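Local coordinates for chromosome partition protein Smc (Pyrococcus yayanosii, PDB 5XEI) that probably serves in chromosome condensation and partitioning, as a DNA-binding ABC-type ATPase whose head domain carries a long coiled-coil arm, at residues L207-R211 with A322-F326. Sequence-based numbering, arbitrary orientation.
Sequences LEKER and AIEDF
Phe-326 and Arg-211 meet because both side chains leave their helices with CG anti to the backbone N, and the arginine then bends at chi3 (61°), which carries its guanidinium over one face of the phenyl ring. The result is a cation-pi contact: CZ of Arg-211 lies 4.3 Å from the ring centroid of Phe-326, 15° off the ring normal. The two planes are tilted by 58°, so this is no flat stack; NH1 dips toward the ring, while CA of Glu-208 lies over the centre of one face of the guanidinium. How closely the Glu-208 side chain packs at the ring edge is doubtful in this model. Further along, CD2 of Leu-207 rests on CB of Asp-325 at 3.7 Å. CB of Leu-207 lies near CD2 of Phe-326 (4.3 Å). These residues sit in the two-stranded coiled-coil arm of the SMC molecule, where helices 170-246 and 321-383 pair; here the axes of the short segments run roughly antiparallel and approach to 8.4 Å. The methyl of Ala-322 points toward helix 170-246, its CB packing on CB of Glu-210 (3.6 Å), whose carboxylate turns to Asn-319 for a hydrogen bond through OE1. On the flank, CG1 of Ile-323 lies 4.1 Å from CG of Arg-211, and the same isoleucine also packs on Ala-214 and Leu-215 of helix 170-246.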
ATOM      1  N   LEU A 207      38.813 -16.223  19.121  1.00 61.10           N
ATOM      2  CA  LEU A 207      39.806 -15.212  19.435  1.00 55.77           C
ATOM      3  C   LEU A 207      40.065 -15.114  20.927  1.00 56.83           C
ATOM      4  O   LEU A 207      41.194 -14.809  21.326  1.00 55.44           O
ATOM      5  CB  LEU A 207      39.370 -13.864  18.870  1.00 55.75           C
ATOM      6  CG  LEU A 207      39.886 -13.613  17.453  1.00 54.77           C
ATOM      7  CD1 LEU A 207      39.688 -14.819  16.547  1.00 56.76           C
ATOM      8  CD2 LEU A 207      39.197 -12.397  16.890  1.00 52.62           C
ATOM      9  N   GLU A 208      39.058 -15.359  21.769  1.00 57.49           N
ATOM     10  CA  GLU A 208      39.323 -15.352  23.206  1.00 58.95           C
ATOM     11  C   GLU A 208      40.347 -16.405  23.575  1.00 57.32           C
ATOM     12  O   GLU A 208      41.195 -16.182  24.448  1.00 57.54           O
ATOM     13  CB  GLU A 208      38.053 -15.598  24.006  1.00 64.29           C
ATOM     14  CG  GLU A 208      37.055 -14.520  23.841  1.00 71.93           C
ATOM     15  CD  GLU A 208      35.632 -14.969  23.955  1.00 81.93           C
ATOM     16  OE1 GLU A 208      34.971 -14.986  22.904  1.00 83.10           O
ATOM     17  OE2 GLU A 208      35.173 -15.238  25.085  1.00 91.40           O
ATOM     18  N   LYS A 209      40.267 -17.569  22.937  1.00 56.35           N
ATOM     19  CA  LYS A 209      41.157 -18.664  23.285  1.00 57.00           C
ATOM     20  C   LYS A 209      42.558 -18.420  22.739  1.00 57.01           C
ATOM     21  O   LYS A 209      43.549 -18.595  23.456  1.00 55.36           O
ATOM     22  CB  LYS A 209      40.575 -19.982  22.773  1.00 63.35           C
ATOM     23  CG  LYS A 209      41.603 -20.990  22.272  1.00 74.25           C
ATOM     24  CD  LYS A 209      40.943 -22.354  22.078  1.00 82.58           C
ATOM     25  CE  LYS A 209      41.853 -23.353  21.384  1.00 86.14           C
ATOM     26  NZ  LYS A 209      41.087 -24.540  20.877  1.00 82.38           N
ATOM     27  N   GLU A 210      42.648 -17.993  21.480  1.00 53.55           N
ATOM     28  CA  GLU A 210      43.929 -17.582  20.925  1.00 51.30           C
ATOM     29  C   GLU A 210      44.522 -16.411  21.698  1.00 51.04           C
ATOM     30  O   GLU A 210      45.722 -16.402  21.992  1.00 55.45           O
ATOM     31  CB  GLU A 210      43.754 -17.230  19.456  1.00 45.91           C
ATOM     32  CG  GLU A 210      43.103 -18.327  18.677  1.00 47.02           C
ATOM     33  CD  GLU A 210      42.769 -17.910  17.267  1.00 60.36           C
ATOM     34  OE1 GLU A 210      43.605 -17.256  16.606  1.00 63.86           O
ATOM     35  OE2 GLU A 210      41.650 -18.232  16.819  1.00 75.06           O
ATOM     36  N   ARG A 211      43.707 -15.414  22.044  1.00 52.64           N
ATOM     37  CA  ARG A 211      44.242 -14.295  22.810  1.00 55.67           C
ATOM     38  C   ARG A 211      44.948 -14.795  24.056  1.00 52.65           C
ATOM     39  O   ARG A 211      46.087 -14.403  24.343  1.00 51.10           O
ATOM     40  CB  ARG A 211      43.146 -13.310  23.204  1.00 49.87           C
ATOM     41  CG  ARG A 211      43.667 -12.238  24.147  1.00 47.28           C
ATOM     42  CD  ARG A 211      42.563 -11.693  25.012  1.00 59.28           C
ATOM     43  NE  ARG A 211      41.975 -12.728  25.855  1.00 58.29           N
ATOM     44  CZ  ARG A 211      40.718 -12.702  26.277  1.00 60.59           C
ATOM     45  NH1 ARG A 211      39.920 -11.712  25.914  1.00 62.55           N
ATOM     46  NH2 ARG A 211      40.247 -13.672  27.041  1.00 64.20           N
ATOM     47  N   ALA A 322      45.867 -12.177  17.479  1.00 47.50           N
ATOM     48  CA  ALA A 322      44.671 -12.423  18.276  1.00 50.15           C
ATOM     49  C   ALA A 322      44.474 -11.377  19.369  1.00 51.40           C
ATOM     50  O   ALA A 322      43.341 -10.982  19.649  1.00 54.72           O
ATOM     51  CB  ALA A 322      44.727 -13.820  18.892  1.00 49.62           C
ATOM     52  N   ILE A 323      45.551 -10.931  20.017  1.00 45.81           N
ATOM     53  CA  ILE A 323      45.382  -9.964  21.093  1.00 44.72           C
ATOM     54  C   ILE A 323      44.732  -8.697  20.562  1.00 47.75           C
ATOM     55  O   ILE A 323      43.837  -8.124  21.201  1.00 50.70           O
ATOM     56  CB  ILE A 323      46.727  -9.669  21.775  1.00 48.00           C
ATOM     57  CG1 ILE A 323      47.221 -10.906  22.518  1.00 47.04           C
ATOM     58  CG2 ILE A 323      46.610  -8.464  22.704  1.00 40.19           C
ATOM     59  CD1 ILE A 323      48.733 -10.906  22.738  1.00 46.06           C
ATOM     60  N   GLU A 324      45.148  -8.245  19.384  1.00 42.22           N
ATOM     61  CA  GLU A 324      44.499  -7.052  18.854  1.00 46.17           C
ATOM     62  C   GLU A 324      43.202  -7.399  18.124  1.00 53.52           C
ATOM     63  O   GLU A 324      42.251  -6.610  18.154  1.00 53.81           O
ATOM     64  CB  GLU A 324      45.453  -6.280  17.936  1.00 43.15           C
ATOM     65  CG  GLU A 324      46.699  -5.680  18.612  1.00 59.63           C
ATOM     66  CD  GLU A 324      46.430  -5.047  19.992  1.00 58.78           C
ATOM     67  OE1 GLU A 324      47.223  -5.296  20.939  1.00 57.88           O
ATOM     68  OE2 GLU A 324      45.436  -4.306  20.129  1.00 57.12           O
ATOM     69  N   ASP A 325      43.142  -8.573  17.471  1.00 48.73           N
ATOM     70  CA  ASP A 325      41.931  -8.984  16.760  1.00 45.80           C
ATOM     71  C   ASP A 325      40.744  -9.095  17.704  1.00 50.72           C
ATOM     72  O   ASP A 325      39.619  -8.721  17.354  1.00 49.32           O
ATOM     73  CB  ASP A 325      42.154 -10.322  16.049  1.00 48.91           C
ATOM     74  CG  ASP A 325      42.826 -10.168  14.681  1.00 60.69           C
ATOM     75  OD1 ASP A 325      42.923  -9.018  14.194  1.00 55.76           O
ATOM     76  OD2 ASP A 325      43.257 -11.199  14.091  1.00 62.23           O
ATOM     77  N   PHE A 326      40.971  -9.636  18.897  1.00 49.83           N
ATOM     78  CA  PHE A 326      39.919  -9.710  19.897  1.00 51.59           C
ATOM     79  C   PHE A 326      39.196  -8.374  20.066  1.00 56.02           C
ATOM     80  O   PHE A 326      38.005  -8.255  19.755  1.00 61.62           O
ATOM     81  CB  PHE A 326      40.517 -10.168  21.219  1.00 48.92           C
ATOM     82  CG  PHE A 326      39.515 -10.329  22.275  1.00 60.66           C
ATOM     83  CD1 PHE A 326      39.228  -9.286  23.143  1.00 66.53           C
ATOM     84  CD2 PHE A 326      38.811 -11.503  22.387  1.00 65.98           C
ATOM     85  CE1 PHE A 326      38.264  -9.427  24.127  1.00 65.90           C
ATOM     86  CE2 PHE A 326      37.853 -11.632  23.366  1.00 69.41           C
ATOM     87  CZ  PHE A 326      37.578 -10.604  24.236  1.00 65.66           C
TER